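Local coordinates for protein Pcdhgb2 (Mus musculus, PDB 5SZR), which probably mediates calcium-dependent adhesion between neurons, represented here by extracellular cadherin domains 3 to 6 of a gamma-protocadherin, at residues D317-P328 with K353-N364. Sequence-based numbering, arbitrary orientation.
With CA (calcium ion), chain R; CA (calcium ion), chain Q; CA (calcium ion), chain P.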
ATOM      1  N   ASP A 317       9.147 -25.348  30.776  1.00 54.82           N
ATOM      2  CA  ASP A 317       9.805 -26.204  31.750  1.00 56.42           C
ATOM      3  C   ASP A 317      10.448 -27.398  31.058  1.00 57.63           C
ATOM      4  O   ASP A 317       9.809 -28.080  30.252  1.00 58.50           O
ATOM      5  CB  ASP A 317       8.801 -26.678  32.800  1.00 58.11           C
ATOM      6  CG  ASP A 317       9.443 -27.528  33.879  1.00 64.76           C
ATOM      7  OD1 ASP A 317      10.615 -27.266  34.228  1.00 64.19           O
ATOM      8  OD2 ASP A 317       8.775 -28.460  34.379  1.00 61.95           O
ATOM      9  N   ARG A 318      11.716 -27.640  31.363  1.00 60.78           N
ATOM     10  CA  ARG A 318      12.402 -28.865  30.988  1.00 62.88           C
ATOM     11  C   ARG A 318      12.727 -29.675  32.237  1.00 66.08           C
ATOM     12  O   ARG A 318      12.676 -29.170  33.363  1.00 61.66           O
ATOM     13  CB  ARG A 318      13.690 -28.578  30.211  1.00 66.35           C
ATOM     14  CG  ARG A 318      13.483 -28.198  28.755  1.00 70.78           C
ATOM     15  CD  ARG A 318      14.814 -28.190  28.017  1.00 76.98           C
ATOM     16  NE  ARG A 318      14.664 -27.852  26.605  1.00 79.88           N
ATOM     17  CZ  ARG A 318      14.311 -28.722  25.663  1.00 84.00           C
ATOM     18  NH1 ARG A 318      14.204 -28.329  24.399  1.00 83.84           N
ATOM     19  NH2 ARG A 318      14.062 -29.986  25.986  1.00 87.66           N
ATOM     20  N   ASN A 319      13.066 -30.946  32.026  1.00 50.88           N
ATOM     21  CA  ASN A 319      13.399 -31.840  33.135  1.00 57.12           C
ATOM     22  C   ASN A 319      14.900 -31.769  33.422  1.00 54.31           C
ATOM     23  O   ASN A 319      15.664 -32.704  33.181  1.00 51.73           O
ATOM     24  CB  ASN A 319      12.957 -33.265  32.830  1.00 48.29           C
ATOM     25  CG  ASN A 319      13.008 -34.152  34.059  1.00 59.48           C
ATOM     26  OD1 ASN A 319      12.698 -33.702  35.159  1.00 46.15           O
ATOM     27  ND2 ASN A 319      13.419 -35.411  33.886  1.00 46.03           N
ATOM     28  N   ASP A 320      15.320 -30.622  33.956  1.00 53.48           N
ATOM     29  CA  ASP A 320      16.718 -30.410  34.307  1.00 54.14           C
ATOM     30  C   ASP A 320      16.982 -30.551  35.804  1.00 53.00           C
ATOM     31  O   ASP A 320      18.053 -30.161  36.278  1.00 53.33           O
ATOM     32  CB  ASP A 320      17.197 -29.043  33.799  1.00 52.01           C
ATOM     33  CG  ASP A 320      16.293 -27.897  34.223  1.00 52.74           C
ATOM     34  OD1 ASP A 320      15.165 -28.150  34.687  1.00 51.87           O
ATOM     35  OD2 ASP A 320      16.714 -26.729  34.072  1.00 54.42           O
ATOM     36  N   ASN A 321      16.038 -31.112  36.557  1.00 51.65           N
ATOM     37  CA  ASN A 321      16.229 -31.385  37.976  1.00 49.33           C
ATOM     38  C   ASN A 321      15.829 -32.825  38.253  1.00 48.70           C
ATOM     39  O   ASN A 321      14.707 -33.230  37.937  1.00 48.58           O
ATOM     40  CB  ASN A 321      15.412 -30.431  38.847  1.00 49.84           C
ATOM     41  CG  ASN A 321      15.930 -29.013  38.794  1.00 53.55           C
ATOM     42  OD1 ASN A 321      16.815 -28.633  39.563  1.00 55.49           O
ATOM     43  ND2 ASN A 321      15.379 -28.218  37.885  1.00 53.59           N
ATOM     44  N   ALA A 322      16.748 -33.592  38.835  1.00 47.35           N
ATOM     45  CA  ALA A 322      16.423 -34.938  39.270  1.00 46.47           C
ATOM     46  C   ALA A 322      15.749 -34.890  40.638  1.00 49.01           C
ATOM     47  O   ALA A 322      16.061 -34.023  41.459  1.00 50.97           O
ATOM     48  CB  ALA A 322      17.675 -35.797  39.347  1.00 44.14           C
ATOM     49  N   PRO A 323      14.812 -35.800  40.902  1.00 48.30           N
ATOM     50  CA  PRO A 323      14.229 -35.869  42.245  1.00 46.33           C
ATOM     51  C   PRO A 323      15.299 -36.172  43.281  1.00 45.71           C
ATOM     52  O   PRO A 323      16.323 -36.796  42.988  1.00 44.26           O
ATOM     53  CB  PRO A 323      13.203 -37.005  42.138  1.00 44.76           C
ATOM     54  CG  PRO A 323      13.558 -37.755  40.902  1.00 44.51           C
ATOM     55  CD  PRO A 323      14.227 -36.788  39.979  1.00 45.60           C
ATOM     56  N   ARG A 324      15.069 -35.694  44.502  1.00 48.06           N
ATOM     57  CA  ARG A 324      15.988 -35.930  45.604  1.00 52.90           C
ATOM     58  C   ARG A 324      15.220 -36.405  46.828  1.00 51.07           C
ATOM     59  O   ARG A 324      14.120 -35.921  47.114  1.00 48.62           O
ATOM     60  CB  ARG A 324      16.806 -34.671  45.936  1.00 59.78           C
ATOM     61  CG  ARG A 324      16.029 -33.378  45.887  1.00 65.45           C
ATOM     62  CD  ARG A 324      16.970 -32.190  45.736  1.00 70.44           C
ATOM     63  NE  ARG A 324      17.777 -31.967  46.933  1.00 73.92           N
ATOM     64  CZ  ARG A 324      17.424 -31.155  47.924  1.00 75.23           C
ATOM     65  NH1 ARG A 324      18.217 -31.005  48.978  1.00 75.48           N
ATOM     66  NH2 ARG A 324      16.274 -30.494  47.861  1.00 75.11           N
ATOM     67  N   VAL A 325      15.805 -37.365  47.538  1.00 51.20           N
ATOM     68  CA  VAL A 325      15.171 -37.955  48.711  1.00 50.14           C
ATOM     69  C   VAL A 325      15.455 -37.078  49.921  1.00 52.22           C
ATOM     70  O   VAL A 325      16.608 -36.722  50.189  1.00 54.44           O
ATOM     71  CB  VAL A 325      15.673 -39.390  48.932  1.00 49.43           C
ATOM     72  CG1 VAL A 325      14.992 -40.010  50.141  1.00 51.12           C
ATOM     73  CG2 VAL A 325      15.440 -40.233  47.684  1.00 46.06           C
ATOM     74  N   LEU A 326      14.401 -36.716  50.651  1.00 53.06           N
ATOM     75  CA  LEU A 326      14.526 -35.940  51.877  1.00 53.75           C
ATOM     76  C   LEU A 326      14.322 -36.769  53.136  1.00 55.63           C
ATOM     77  O   LEU A 326      14.839 -36.399  54.194  1.00 57.12           O
ATOM     78  CB  LEU A 326      13.518 -34.786  51.881  1.00 52.92           C
ATOM     79  CG  LEU A 326      13.619 -33.795  50.720  1.00 52.12           C
ATOM     80  CD1 LEU A 326      12.628 -32.658  50.909  1.00 50.50           C
ATOM     81  CD2 LEU A 326      15.038 -33.262  50.600  1.00 53.23           C
ATOM     82  N   TYR A 327      13.582 -37.868  53.044  1.00 54.82           N
ATOM     83  CA  TYR A 327      13.373 -38.784  54.157  1.00 53.36           C
ATOM     84  C   TYR A 327      13.172 -40.191  53.598  1.00 54.18           C
ATOM     85  O   TYR A 327      12.491 -40.362  52.593  1.00 56.12           O
ATOM     86  CB  TYR A 327      12.167 -38.363  55.005  1.00 54.61           C
ATOM     87  CG  TYR A 327      11.925 -39.262  56.199  1.00 57.39           C
ATOM     88  CD1 TYR A 327      12.388 -38.914  57.460  1.00 59.82           C
ATOM     89  CD2 TYR A 327      11.246 -40.471  56.061  1.00 56.41           C
ATOM     90  CE1 TYR A 327      12.177 -39.740  58.550  1.00 62.31           C
ATOM     91  CE2 TYR A 327      11.035 -41.299  57.133  1.00 58.14           C
ATOM     92  CZ  TYR A 327      11.500 -40.931  58.382  1.00 60.14           C
ATOM     93  OH  TYR A 327      11.288 -41.759  59.460  1.00 57.08           O
ATOM     94  N   PRO A 328      13.757 -41.209  54.251  1.00 55.81           N
ATOM     95  CA  PRO A 328      14.598 -41.107  55.449  1.00 56.31           C
ATOM     96  C   PRO A 328      15.979 -40.551  55.142  1.00 55.44           C
ATOM     97  O   PRO A 328      16.364 -40.494  53.972  1.00 52.92           O
ATOM     98  CB  PRO A 328      14.693 -42.557  55.928  1.00 58.80           C
ATOM     99  CG  PRO A 328      14.546 -43.362  54.671  1.00 56.86           C
ATOM    100  CD  PRO A 328      13.558 -42.610  53.835  1.00 54.80           C
ATOM    101  N   LYS A 353       8.105 -44.153  55.053  1.00 59.37           N
ATOM    102  CA  LYS A 353       7.563 -43.431  53.912  1.00 58.49           C
ATOM    103  C   LYS A 353       8.698 -42.659  53.262  1.00 55.82           C
ATOM    104  O   LYS A 353       9.296 -41.785  53.897  1.00 54.35           O
ATOM    105  CB  LYS A 353       6.440 -42.491  54.352  1.00 59.83           C
ATOM    106  CG  LYS A 353       5.833 -41.658  53.248  1.00 61.22           C
ATOM    107  CD  LYS A 353       4.668 -40.864  53.804  1.00 63.07           C
ATOM    108  CE  LYS A 353       4.150 -39.845  52.821  1.00 63.19           C
ATOM    109  NZ  LYS A 353       2.993 -39.120  53.411  1.00 65.28           N
ATOM    110  N   VAL A 354       9.012 -42.997  52.014  1.00 54.45           N
ATOM    111  CA  VAL A 354       9.968 -42.201  51.257  1.00 51.73           C
ATOM    112  C   VAL A 354       9.337 -40.851  50.945  1.00 49.94           C
ATOM    113  O   VAL A 354       8.206 -40.779  50.447  1.00 55.66           O
ATOM    114  CB  VAL A 354      10.392 -42.935  49.976  1.00 49.10           C
ATOM    115  CG1 VAL A 354      11.545 -42.212  49.306  1.00 45.72           C
ATOM    116  CG2 VAL A 354      10.774 -44.369  50.298  1.00 53.36           C
ATOM    117  N   VAL A 355      10.049 -39.775  51.263  1.00 48.28           N
ATOM    118  CA  VAL A 355       9.592 -38.416  50.992  1.00 51.61           C
ATOM    119  C   VAL A 355      10.598 -37.774  50.046  1.00 52.15           C
ATOM    120  O   VAL A 355      11.751 -37.536  50.428  1.00 53.70           O
ATOM    121  CB  VAL A 355       9.437 -37.589  52.275  1.00 52.04           C
ATOM    122  CG1 VAL A 355       9.031 -36.164  51.930  1.00 52.19           C
ATOM    123  CG2 VAL A 355       8.420 -38.234  53.201  1.00 51.00           C
ATOM    124  N   ALA A 356      10.171 -37.498  48.815  1.00 50.53           N
ATOM    125  CA  ALA A 356      11.037 -36.893  47.813  1.00 49.17           C
ATOM    126  C   ALA A 356      10.372 -35.655  47.230  1.00 49.20           C
ATOM    127  O   ALA A 356       9.147 -35.507  47.272  1.00 48.14           O
ATOM    128  CB  ALA A 356      11.377 -37.875  46.687  1.00 48.67           C
ATOM    129  N   VAL A 357      11.204 -34.763  46.685  1.00 50.22           N
ATOM    130  CA  VAL A 357      10.753 -33.543  46.026  1.00 47.67           C
ATOM    131  C   VAL A 357      11.442 -33.434  44.670  1.00 47.37           C
ATOM    132  O   VAL A 357      12.380 -34.169  44.361  1.00 46.50           O
ATOM    133  CB  VAL A 357      11.028 -32.280  46.868  1.00 50.01           C
ATOM    134  CG1 VAL A 357      10.151 -32.259  48.107  1.00 51.59           C
ATOM    135  CG2 VAL A 357      12.502 -32.201  47.241  1.00 50.74           C
ATOM    136  N   ASP A 358      10.964 -32.485  43.865  1.00 48.09           N
ATOM    137  CA  ASP A 358      11.470 -32.281  42.509  1.00 47.74           C
ATOM    138  C   ASP A 358      11.257 -30.822  42.138  1.00 47.82           C
ATOM    139  O   ASP A 358      10.128 -30.327  42.203  1.00 47.20           O
ATOM    140  CB  ASP A 358      10.757 -33.209  41.519  1.00 48.18           C
ATOM    141  CG  ASP A 358      11.492 -33.340  40.200  1.00 49.68           C
ATOM    142  OD1 ASP A 358      11.739 -32.311  39.540  1.00 53.16           O
ATOM    143  OD2 ASP A 358      11.824 -34.479  39.818  1.00 50.56           O
ATOM    144  N   ALA A 359      12.335 -30.138  41.749  1.00 48.74           N
ATOM    145  CA  ALA A 359      12.282 -28.699  41.506  1.00 50.30           C
ATOM    146  C   ALA A 359      11.511 -28.322  40.245  1.00 52.93           C
ATOM    147  O   ALA A 359      11.209 -27.136  40.057  1.00 53.63           O
ATOM    148  CB  ALA A 359      13.701 -28.129  41.422  1.00 49.64           C
ATOM    149  N   ASP A 360      11.191 -29.282  39.380  1.00 53.45           N
ATOM    150  CA  ASP A 360      10.554 -28.961  38.109  1.00 55.22           C
ATOM    151  C   ASP A 360       9.049 -28.787  38.272  1.00 55.74           C
ATOM    152  O   ASP A 360       8.557 -28.620  39.395  1.00 56.18           O
ATOM    153  CB  ASP A 360      10.873 -30.045  37.080  1.00 54.45           C
ATOM    154  CG  ASP A 360      12.360 -30.142  36.784  1.00 53.89           C
ATOM    155  OD1 ASP A 360      13.027 -29.089  36.751  1.00 55.31           O
ATOM    156  OD2 ASP A 360      12.869 -31.263  36.591  1.00 53.74           O
ATOM    157  N   SER A 361       8.311 -28.817  37.163  1.00 55.39           N
ATOM    158  CA  SER A 361       6.867 -28.625  37.168  1.00 57.63           C
ATOM    159  C   SER A 361       6.202 -29.692  36.307  1.00 51.14           C
ATOM    160  O   SER A 361       6.855 -30.382  35.520  1.00 50.53           O
ATOM    161  CB  SER A 361       6.487 -27.228  36.657  1.00 62.40           C
ATOM    162  OG  SER A 361       7.108 -26.219  37.429  1.00 64.08           O
ATOM    163  N   GLY A 362       4.887 -29.822  36.473  1.00 51.81           N
ATOM    164  CA  GLY A 362       4.115 -30.755  35.672  1.00 52.00           C
ATOM    165  C   GLY A 362       4.627 -32.176  35.771  1.00 59.18           C
ATOM    166  O   GLY A 362       5.024 -32.654  36.845  1.00 58.22           O
ATOM    167  N   HIS A 363       4.625 -32.870  34.628  1.00 56.31           N
ATOM    168  CA  HIS A 363       5.107 -34.248  34.612  1.00 53.43           C
ATOM    169  C   HIS A 363       6.587 -34.334  34.956  1.00 50.88           C
ATOM    170  O   HIS A 363       7.042 -35.359  35.468  1.00 50.70           O
ATOM    171  CB  HIS A 363       4.839 -34.886  33.249  1.00 54.42           C
ATOM    172  CG  HIS A 363       3.408 -35.266  33.033  1.00 58.32           C
ATOM    173  ND1 HIS A 363       2.452 -34.366  32.612  1.00 63.56           N
ATOM    174  CD2 HIS A 363       2.768 -36.449  33.185  1.00 58.63           C
ATOM    175  CE1 HIS A 363       1.286 -34.979  32.510  1.00 64.87           C
ATOM    176  NE2 HIS A 363       1.450 -36.244  32.854  1.00 62.96           N
ATOM    177  N   ASN A 364       7.352 -33.275  34.691  1.00 51.42           N
ATOM    178  CA  ASN A 364       8.767 -33.288  35.040  1.00 51.91           C
ATOM    179  C   ASN A 364       8.986 -33.409  36.545  1.00 51.01           C
ATOM    180  O   ASN A 364      10.088 -33.764  36.976  1.00 49.35           O
ATOM    181  CB  ASN A 364       9.456 -32.027  34.504  1.00 54.88           C
ATOM    182  CG  ASN A 364       9.541 -31.999  32.985  1.00 54.54           C
ATOM    183  OD1 ASN A 364       9.764 -33.024  32.342  1.00 53.07           O
ATOM    184  ND2 ASN A 364       9.368 -30.813  32.404  1.00 57.38           N
TER
HETATM  185 CA    CA R 715      12.378 -33.521  37.412  1.00 43.31          CA
HETATM  186 CA    CA Q 714      12.951 -27.290  35.004  1.00 52.64          CA
HETATM  187 CA    CA P 713      16.052 -24.870  35.308  1.00 50.04          CA
HETATM  188  O   HOH W   1      17.246 -25.683  37.462  1.00 42.55           O
HETATM  189  O   HOH W   2      15.114 -31.229  42.394  1.00 45.00           O
HETATM  190  O   HOH W   3      17.981 -23.772  34.398  1.00 54.08           O
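D360 meets the linker at D317-N321 with a carboxylate shared between two calcium ions: OD1 binds one that is also held by D317 OD1, R318 O and D320 OD1, while OD2 binds another together with N319 OD1, N321 O, D358 and N364 O. D320 OD2, whose outside polar partner is N227, holds a third calcium with D284. N321 clamps the D360 carboxylate, its ND2 reaching D360 OD1 at 2.8 Å and its backbone N using the syn lone pair of OD2. D317 CB points toward 353-364, and chi1 of -177° carries the carboxylate on, OD1 to calcium and OD2 between two donors on opposite faces, S361 N at 2.8 Å and N364 ND2 at 3.1 Å. The latter bond is nearly straight (172°), while the N364 amide lies almost parallel to that of N319, its OD1 3.2 Å from N319 CB. In place of N364, an alanine would keep the calcium-binding carbonyl but is likely to cost D317 OD2 one of its two donors. This tight, ion-filled end is the calcium site typical of cadherin domain junctions; E226 and E286 of the preceding domain complete the ion shared by D317 and D360, D411 the ion at N319.

Further along, the face bearing R324, Y327, V355 and V357 is looser and more solvent-exposed. A classic beta bulge lets L326 N and Y327 N share V355 O, L326 CD1 rests on V357 CG2 at 3.7 Å, and the edge of the Y327 ring meets K353 O. V325 and A356 turn to the other face, against V409 of strand 402-410. Strand 324-327 forms the outer edge of an antiparallel sheet, with 350-357 between it and strand 388-391.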